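Local atomic coordinates of endoribonuclease PemK (Escherichia coli, PDB entry 1M1F), a protein that acts as the toxin of a plasmid-maintenance toxin-antitoxin system, probably as an endoribonuclease, and is neutralised by its partner antitoxin PemI. Residues V25-P30 / I80-R85; G70-D75 / N99-R104. One frame throughout, in Å; residues are numbered along the deposited sequence.

Contacts 1 and 2 illustrate how a six-stranded antiparallel sheet is packed by helices: each joins a strand to a helix, and their centres lie about 15 Å apart on opposite sides of the centre of the chain. Along the sequence the segments alternate, 25-30, 70-75, 80-85, 99-104, so the two connections interlock. Strands 22-27 and 71-79 belong to the same sheet, with strand 41-46 between them. Contact 1 sets the short helix 82-85 against the sheet, contact 2 the long helix 95-106. The two meet where Leu-26 CD2 lies 3.9 Å from Val-101 CG2, and both also reach the second subunit of the homodimer.

Contact 1 (V25-P30 / I80-R85); sequences VLIVTP and IDMKAR
The end of strand 22-27 and the turn that opens helix 82-85 stay well apart as backbones, the nearest CA atoms, those of Ile-27 and Ile-80, being 10.1 Å from each other. No hydrogen bond crosses this gap; one long side chain bridges it. Met-82, in the first turn of the helix, sends its terminal methyl to the strand, with CE 4.0 Å from Val-25 CG2 and 4.1 Å from Ile-27 CD1. With CG anti to the backbone N (chi1 -169°), the chain leaves the helix toward the strand and then bends at both chi2 and chi3, which brings the methyl between the two aliphatic residues. Val-25 and Met-82 run past each other in opposite directions, whereas Ile-27 meets the methionine at a slant, through the tip of its extended CG1-CD1 branch.

Val-25 and Ile-27 belong to one face of the strand, while Leu-26 between them turns to the other and packs on helix 95-106. This alternation lets a central strand of the PemK/MazF fold, related to SH3-like barrels, serve two hydrophobic layers; Trp-7 of the adjacent strand 5-10 touches both Ile-27 and Met-82.

Asp-81 is the N-cap, immediately before the short helix that carries Met-82. Asp-81 OD1 accepts from Ala-84 N at 2.9 Å, nearly straight at 170° but from above the carboxylate plane. The other oxygen, OD2, accepts from His-17 N of the second subunit, and Arg-85 forms a salt bridge with Glu-18 of that same subunit.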
ATOM      1  N   VAL A  25      -4.835 -10.399   6.923  1.00  6.21           N
ATOM      2  CA  VAL A  25      -4.757  -9.353   5.915  1.00  6.13           C
ATOM      3  C   VAL A  25      -5.532  -9.818   4.687  1.00  6.18           C
ATOM      4  O   VAL A  25      -5.656 -11.022   4.436  1.00  6.83           O
ATOM      5  CB  VAL A  25      -3.302  -8.970   5.523  1.00  6.09           C
ATOM      6  CG1 VAL A  25      -2.489  -8.557   6.741  1.00  6.65           C
ATOM      7  CG2 VAL A  25      -2.627 -10.085   4.772  1.00  6.51           C
ATOM      8  N   LEU A  26      -6.082  -8.867   3.945  1.00  6.14           N
ATOM      9  CA  LEU A  26      -6.867  -9.149   2.749  1.00  5.74           C
ATOM     10  C   LEU A  26      -6.071  -8.809   1.502  1.00  5.83           C
ATOM     11  O   LEU A  26      -5.572  -7.694   1.379  1.00  5.51           O
ATOM     12  CB  LEU A  26      -8.157  -8.325   2.781  1.00  6.02           C
ATOM     13  CG  LEU A  26      -9.112  -8.457   1.594  1.00  6.54           C
ATOM     14  CD1 LEU A  26      -9.620  -9.890   1.483  1.00  8.29           C
ATOM     15  CD2 LEU A  26     -10.262  -7.480   1.729  1.00  7.68           C
ATOM     16  N   ILE A  27      -5.955  -9.753   0.573  1.00  6.17           N
ATOM     17  CA  ILE A  27      -5.205  -9.522  -0.659  1.00  7.00           C
ATOM     18  C   ILE A  27      -6.010  -8.667  -1.628  1.00  6.79           C
ATOM     19  O   ILE A  27      -7.152  -8.973  -1.960  1.00  7.30           O
ATOM     20  CB  ILE A  27      -4.777 -10.867  -1.301  1.00  7.74           C
ATOM     21  CG1 ILE A  27      -3.843 -11.625  -0.335  1.00 10.84           C
ATOM     22  CG2 ILE A  27      -4.100 -10.629  -2.658  1.00  7.83           C
ATOM     23  CD1 ILE A  27      -3.212 -12.910  -0.867  1.00 12.51           C
ATOM     24  N   VAL A  28      -5.394  -7.574  -2.062  1.00  6.50           N
ATOM     25  CA  VAL A  28      -5.995  -6.607  -2.982  1.00  7.30           C
ATOM     26  C   VAL A  28      -5.697  -6.892  -4.452  1.00  6.80           C
ATOM     27  O   VAL A  28      -6.543  -6.676  -5.316  1.00  7.52           O
ATOM     28  CB  VAL A  28      -5.460  -5.183  -2.645  1.00  7.70           C
ATOM     29  CG1 VAL A  28      -5.896  -4.135  -3.666  1.00  8.25           C
ATOM     30  CG2 VAL A  28      -5.894  -4.780  -1.243  1.00  8.36           C
ATOM     31  N   THR A  29      -4.482  -7.347  -4.735  1.00  6.96           N
ATOM     32  CA  THR A  29      -4.034  -7.541  -6.106  1.00  7.28           C
ATOM     33  C   THR A  29      -4.448  -8.897  -6.658  1.00  7.89           C
ATOM     34  O   THR A  29      -4.621  -9.851  -5.902  1.00  8.32           O
ATOM     35  CB  THR A  29      -2.503  -7.382  -6.171  1.00  6.98           C
ATOM     36  OG1 THR A  29      -1.918  -7.884  -4.959  1.00  7.36           O
ATOM     37  CG2 THR A  29      -2.096  -5.913  -6.205  1.00  6.67           C
ATOM     38  N   PRO A  30      -4.585  -8.994  -7.980  1.00  8.96           N
ATOM     39  CA  PRO A  30      -5.012 -10.254  -8.605  1.00  9.91           C
ATOM     40  C   PRO A  30      -3.917 -11.296  -8.690  1.00  9.91           C
ATOM     41  O   PRO A  30      -2.732 -11.003  -8.563  1.00  9.26           O
ATOM     42  CB  PRO A  30      -5.411  -9.850 -10.020  1.00 11.07           C
ATOM     43  CG  PRO A  30      -4.812  -8.535 -10.265  1.00 11.13           C
ATOM     44  CD  PRO A  30      -4.370  -7.927  -8.969  1.00  9.19           C
ATOM     45  N   ILE A  80       3.708  -6.634   0.563  1.00  6.58           N
ATOM     46  CA  ILE A  80       4.506  -7.535   1.402  1.00  7.45           C
ATOM     47  C   ILE A  80       4.942  -8.784   0.661  1.00  7.43           C
ATOM     48  O   ILE A  80       4.284  -9.248  -0.268  1.00  7.86           O
ATOM     49  CB  ILE A  80       3.739  -7.937   2.710  1.00  7.34           C
ATOM     50  CG1 ILE A  80       2.439  -8.686   2.400  1.00  7.70           C
ATOM     51  CG2 ILE A  80       3.467  -6.703   3.580  1.00  8.15           C
ATOM     52  CD1 ILE A  80       1.801  -9.336   3.635  1.00  7.99           C
ATOM     53  N   ASP A  81       6.071  -9.324   1.105  1.00  7.89           N
ATOM     54  CA  ASP A  81       6.555 -10.588   0.592  1.00  8.69           C
ATOM     55  C   ASP A  81       5.909 -11.644   1.478  1.00  9.11           C
ATOM     56  O   ASP A  81       6.417 -11.978   2.545  1.00  8.78           O
ATOM     57  CB  ASP A  81       8.074 -10.639   0.677  1.00  8.94           C
ATOM     58  CG  ASP A  81       8.656 -11.850   0.002  1.00  9.88           C
ATOM     59  OD1 ASP A  81       7.962 -12.892  -0.089  1.00 11.48           O
ATOM     60  OD2 ASP A  81       9.816 -11.832  -0.464  1.00 11.89           O
ATOM     61  N   MET A  82       4.742 -12.119   1.053  1.00  9.30           N
ATOM     62  CA  MET A  82       3.962 -13.073   1.839  1.00 10.06           C
ATOM     63  C   MET A  82       4.721 -14.357   2.120  1.00 11.33           C
ATOM     64  O   MET A  82       4.659 -14.880   3.230  1.00 11.57           O
ATOM     65  CB  MET A  82       2.651 -13.397   1.122  1.00  9.77           C
ATOM     66  CG  MET A  82       1.660 -14.182   1.981  1.00  9.55           C
ATOM     67  SD  MET A  82       0.813 -13.198   3.280  1.00  4.22           S
ATOM     68  CE  MET A  82      -0.522 -12.339   2.211  1.00  8.39           C
ATOM     69  N   LYS A  83       5.425 -14.850   1.109  1.00 12.34           N
ATOM     70  CA  LYS A  83       6.191 -16.076   1.238  1.00 13.10           C
ATOM     71  C   LYS A  83       7.326 -15.892   2.242  1.00 13.36           C
ATOM     72  O   LYS A  83       7.477 -16.691   3.170  1.00 14.17           O
ATOM     73  CB  LYS A  83       6.719 -16.501  -0.114  1.00 13.94           C
ATOM     74  N   ALA A  84       8.106 -14.822   2.104  1.00 13.39           N
ATOM     75  CA  ALA A  84       9.196 -14.588   3.044  1.00 13.40           C
ATOM     76  C   ALA A  84       8.677 -14.424   4.461  1.00 12.91           C
ATOM     77  O   ALA A  84       9.307 -14.873   5.417  1.00 14.10           O
ATOM     78  CB  ALA A  84      10.008 -13.370   2.645  1.00 13.76           C
ATOM     79  N   ARG A  85       7.522 -13.786   4.607  1.00 12.21           N
ATOM     80  CA  ARG A  85       6.966 -13.571   5.928  1.00 11.33           C
ATOM     81  C   ARG A  85       6.266 -14.812   6.509  1.00 11.43           C
ATOM     82  O   ARG A  85       5.893 -14.802   7.666  1.00 12.04           O
ATOM     83  CB  ARG A  85       5.985 -12.396   5.904  1.00 11.07           C
ATOM     84  CG  ARG A  85       6.655 -11.031   5.806  1.00 10.63           C
ATOM     85  CD  ARG A  85       5.686  -9.836   5.752  1.00 10.00           C
ATOM     86  NE  ARG A  85       6.455  -8.600   5.685  1.00  9.48           N
ATOM     87  CZ  ARG A  85       6.903  -7.921   6.732  1.00  8.60           C
ATOM     88  NH1 ARG A  85       6.600  -8.284   7.970  1.00  9.54           N
ATOM     89  NH2 ARG A  85       7.663  -6.858   6.541  1.00  8.74           N
TER

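Contact 2 (G70-D75 / N99-R104); sequences GVVRCD and NEVLGR
Apolar contacts between strand 71-79 and helix 95-106 centre on Cys-74 and Val-101, the residues whose CA atoms come nearest across the two segments, at 6.2 Å. The sulfur sits against both methyls of the valine: Cys-74 SG is 3.8 Å from Val-101 CG1 and equally far from CG2. The CG2 methyl also meets the strand two residues earlier, 4.0 Å from Val-72 CG1, where the two valine side chains cross at about a right angle. Val-72 CG1 stands anti to its own backbone N (chi1 -178°), which directs that methyl to the helix. One turn along from Val-101, Arg-104 adds the aliphatic root of its side chain, with CB 3.6 Å from Cys-74 CB and CG also resting on the sulfur.

This is a helix laid over one face of a curved antiparallel sheet, in the PemK/MazF fold of the homodimeric toxin. Val-43 of strand 41-46 touches Val-72, and Val-59 of strand 58-60 lies against Cys-74 and Arg-104, continuing the apolar layer over neighbouring strands.

The salt bridges stay within each segment. Arg-104 turns its guanidinium away from the strand, and NH1 makes a long salt bridge of 3.4 Å with Glu-100 OE1, one helical turn earlier; its NE donates outside the two segments, to Gly-56 O. At the end of strand residues 71-73, Arg-73 grips Asp-75 in the turn that follows, side-on, with both acceptor oxygens close to the guanidinium plane (8° out of it). Its NE reaches Asp-75 OD1 at 3.0 Å and its NH2 reaches OD2 at 2.7 Å, each oxygen offering its syn lone pair, so the paired bonds hold the guanidinium and carboxylate edge to edge and restrict their rotation. Asp-75 also packs against Phe-33 of the second subunit.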
ATOM      1  N   GLY A  70     -13.964  -8.575  12.562  1.00  9.87           N
ATOM      2  CA  GLY A  70     -13.383  -7.250  12.612  1.00  9.35           C
ATOM      3  C   GLY A  70     -13.699  -6.396  11.415  1.00  8.71           C
ATOM      4  O   GLY A  70     -14.761  -6.520  10.800  1.00  8.80           O
ATOM      5  N   VAL A  71     -12.772  -5.496  11.110  1.00  8.22           N
ATOM      6  CA  VAL A  71     -12.940  -4.570  10.003  1.00  8.01           C
ATOM      7  C   VAL A  71     -11.681  -4.545   9.166  1.00  7.36           C
ATOM      8  O   VAL A  71     -10.565  -4.739   9.676  1.00  7.56           O
ATOM      9  CB  VAL A  71     -13.248  -3.126  10.493  1.00  8.49           C
ATOM     10  CG1 VAL A  71     -14.555  -3.087  11.277  1.00  9.54           C
ATOM     11  CG2 VAL A  71     -12.118  -2.562  11.341  1.00 10.01           C
ATOM     12  N   VAL A  72     -11.866  -4.301   7.880  1.00  6.70           N
ATOM     13  CA  VAL A  72     -10.753  -4.151   6.965  1.00  6.45           C
ATOM     14  C   VAL A  72     -10.346  -2.682   6.948  1.00  6.70           C
ATOM     15  O   VAL A  72     -11.174  -1.807   6.687  1.00  7.47           O
ATOM     16  CB  VAL A  72     -11.144  -4.568   5.535  1.00  6.39           C
ATOM     17  CG1 VAL A  72      -9.941  -4.442   4.595  1.00  6.80           C
ATOM     18  CG2 VAL A  72     -11.726  -5.973   5.514  1.00  7.39           C
ATOM     19  N   ARG A  73      -9.073  -2.414   7.222  1.00  6.88           N
ATOM     20  CA  ARG A  73      -8.565  -1.047   7.259  1.00  7.59           C
ATOM     21  C   ARG A  73      -8.034  -0.673   5.883  1.00  7.16           C
ATOM     22  O   ARG A  73      -6.845  -0.857   5.578  1.00  7.46           O
ATOM     23  CB  ARG A  73      -7.498  -0.914   8.343  1.00  8.47           C
ATOM     24  CG  ARG A  73      -8.069  -1.025   9.752  1.00 12.30           C
ATOM     25  CD  ARG A  73      -8.926   0.167  10.162  1.00 15.76           C
ATOM     26  NE  ARG A  73      -8.270   1.446   9.862  1.00 18.42           N
ATOM     27  CZ  ARG A  73      -7.749   2.267  10.773  1.00 20.84           C
ATOM     28  NH1 ARG A  73      -7.811   1.973  12.065  1.00 22.24           N
ATOM     29  NH2 ARG A  73      -7.172   3.404  10.390  1.00 21.92           N
ATOM     30  N   CYS A  74      -8.925  -0.143   5.052  1.00  6.97           N
ATOM     31  CA  CYS A  74      -8.611   0.131   3.657  1.00  7.74           C
ATOM     32  C   CYS A  74      -7.651   1.289   3.484  1.00  7.66           C
ATOM     33  O   CYS A  74      -7.101   1.485   2.402  1.00  9.67           O
ATOM     34  CB  CYS A  74      -9.889   0.395   2.861  1.00  7.83           C
ATOM     35  SG  CYS A  74     -11.094  -0.944   2.893  1.00  9.95           S
ATOM     36  N   ASP A  75      -7.460   2.055   4.549  1.00  7.25           N
ATOM     37  CA  ASP A  75      -6.522   3.171   4.540  1.00  8.01           C
ATOM     38  C   ASP A  75      -5.068   2.753   4.761  1.00  7.90           C
ATOM     39  O   ASP A  75      -4.193   3.612   4.713  1.00  8.30           O
ATOM     40  CB  ASP A  75      -6.914   4.247   5.561  1.00  8.82           C
ATOM     41  CG  ASP A  75      -7.182   3.706   6.953  1.00 10.11           C
ATOM     42  OD1 ASP A  75      -7.429   2.497   7.136  1.00 12.01           O
ATOM     43  OD2 ASP A  75      -7.204   4.465   7.949  1.00 12.68           O
ATOM     44  N   ASN A  99     -15.375  -5.837  -3.271  1.00  7.87           N
ATOM     45  CA  ASN A  99     -15.688  -4.669  -4.077  1.00  8.55           C
ATOM     46  C   ASN A  99     -15.824  -3.405  -3.229  1.00  8.34           C
ATOM     47  O   ASN A  99     -15.453  -2.319  -3.666  1.00  8.44           O
ATOM     48  CB  ASN A  99     -16.917  -4.924  -4.935  1.00  9.10           C
ATOM     49  CG  ASN A  99     -16.663  -5.985  -5.996  1.00 10.03           C
ATOM     50  OD1 ASN A  99     -15.534  -6.163  -6.464  1.00 12.40           O
ATOM     51  ND2 ASN A  99     -17.724  -6.690  -6.394  1.00 12.98           N
ATOM     52  N   GLU A 100     -16.350  -3.532  -2.018  1.00  8.21           N
ATOM     53  CA  GLU A 100     -16.424  -2.378  -1.125  1.00  8.44           C
ATOM     54  C   GLU A 100     -15.005  -1.892  -0.771  1.00  7.29           C
ATOM     55  O   GLU A 100     -14.734  -0.683  -0.731  1.00  7.52           O
ATOM     56  CB  GLU A 100     -17.218  -2.710   0.144  1.00  9.21           C
ATOM     57  CG  GLU A 100     -17.698  -1.459   0.855  1.00 13.42           C
ATOM     58  CD  GLU A 100     -18.776  -1.699   1.888  1.00 17.14           C
ATOM     59  OE1 GLU A 100     -19.288  -0.683   2.410  1.00 21.80           O
ATOM     60  OE2 GLU A 100     -19.123  -2.860   2.162  1.00 18.21           O
ATOM     61  N   VAL A 101     -14.100  -2.839  -0.517  1.00  6.66           N
ATOM     62  CA  VAL A 101     -12.702  -2.531  -0.219  1.00  6.40           C
ATOM     63  C   VAL A 101     -12.024  -1.842  -1.413  1.00  6.60           C
ATOM     64  O   VAL A 101     -11.350  -0.817  -1.258  1.00  6.56           O
ATOM     65  CB  VAL A 101     -11.966  -3.814   0.214  1.00  6.46           C
ATOM     66  CG1 VAL A 101     -10.464  -3.617   0.281  1.00  7.07           C
ATOM     67  CG2 VAL A 101     -12.492  -4.261   1.560  1.00  6.62           C
ATOM     68  N   LEU A 102     -12.205  -2.391  -2.604  1.00  6.54           N
ATOM     69  CA  LEU A 102     -11.657  -1.777  -3.810  1.00  6.97           C
ATOM     70  C   LEU A 102     -12.197  -0.354  -3.992  1.00  7.25           C
ATOM     71  O   LEU A 102     -11.463   0.544  -4.400  1.00  7.41           O
ATOM     72  CB  LEU A 102     -11.945  -2.629  -5.044  1.00  7.44           C
ATOM     73  CG  LEU A 102     -11.264  -3.993  -5.106  1.00  8.14           C
ATOM     74  CD1 LEU A 102     -11.795  -4.730  -6.317  1.00  9.20           C
ATOM     75  CD2 LEU A 102      -9.746  -3.893  -5.162  1.00  8.29           C
ATOM     76  N   GLY A 103     -13.477  -0.149  -3.698  1.00  7.47           N
ATOM     77  CA  GLY A 103     -14.072   1.171  -3.776  1.00  7.63           C
ATOM     78  C   GLY A 103     -13.391   2.166  -2.856  1.00  7.65           C
ATOM     79  O   GLY A 103     -13.140   3.305  -3.245  1.00  8.26           O
ATOM     80  N   ARG A 104     -13.105   1.757  -1.623  1.00  7.94           N
ATOM     81  CA  ARG A 104     -12.422   2.649  -0.685  1.00  8.29           C
ATOM     82  C   ARG A 104     -11.016   2.972  -1.196  1.00  7.43           C
ATOM     83  O   ARG A 104     -10.602   4.121  -1.182  1.00  7.01           O
ATOM     84  CB  ARG A 104     -12.306   2.045   0.721  1.00  9.12           C
ATOM     85  CG  ARG A 104     -13.577   1.885   1.553  1.00 13.01           C
ATOM     86  CD  ARG A 104     -14.655   2.835   1.288  1.00 15.88           C
ATOM     87  NE  ARG A 104     -15.470   3.050   2.480  1.00 16.90           N
ATOM     88  CZ  ARG A 104     -16.744   2.707   2.607  1.00 17.06           C
ATOM     89  NH1 ARG A 104     -17.391   2.080   1.627  1.00 17.82           N
ATOM     90  NH2 ARG A 104     -17.370   2.991   3.739  1.00 16.18           N
TER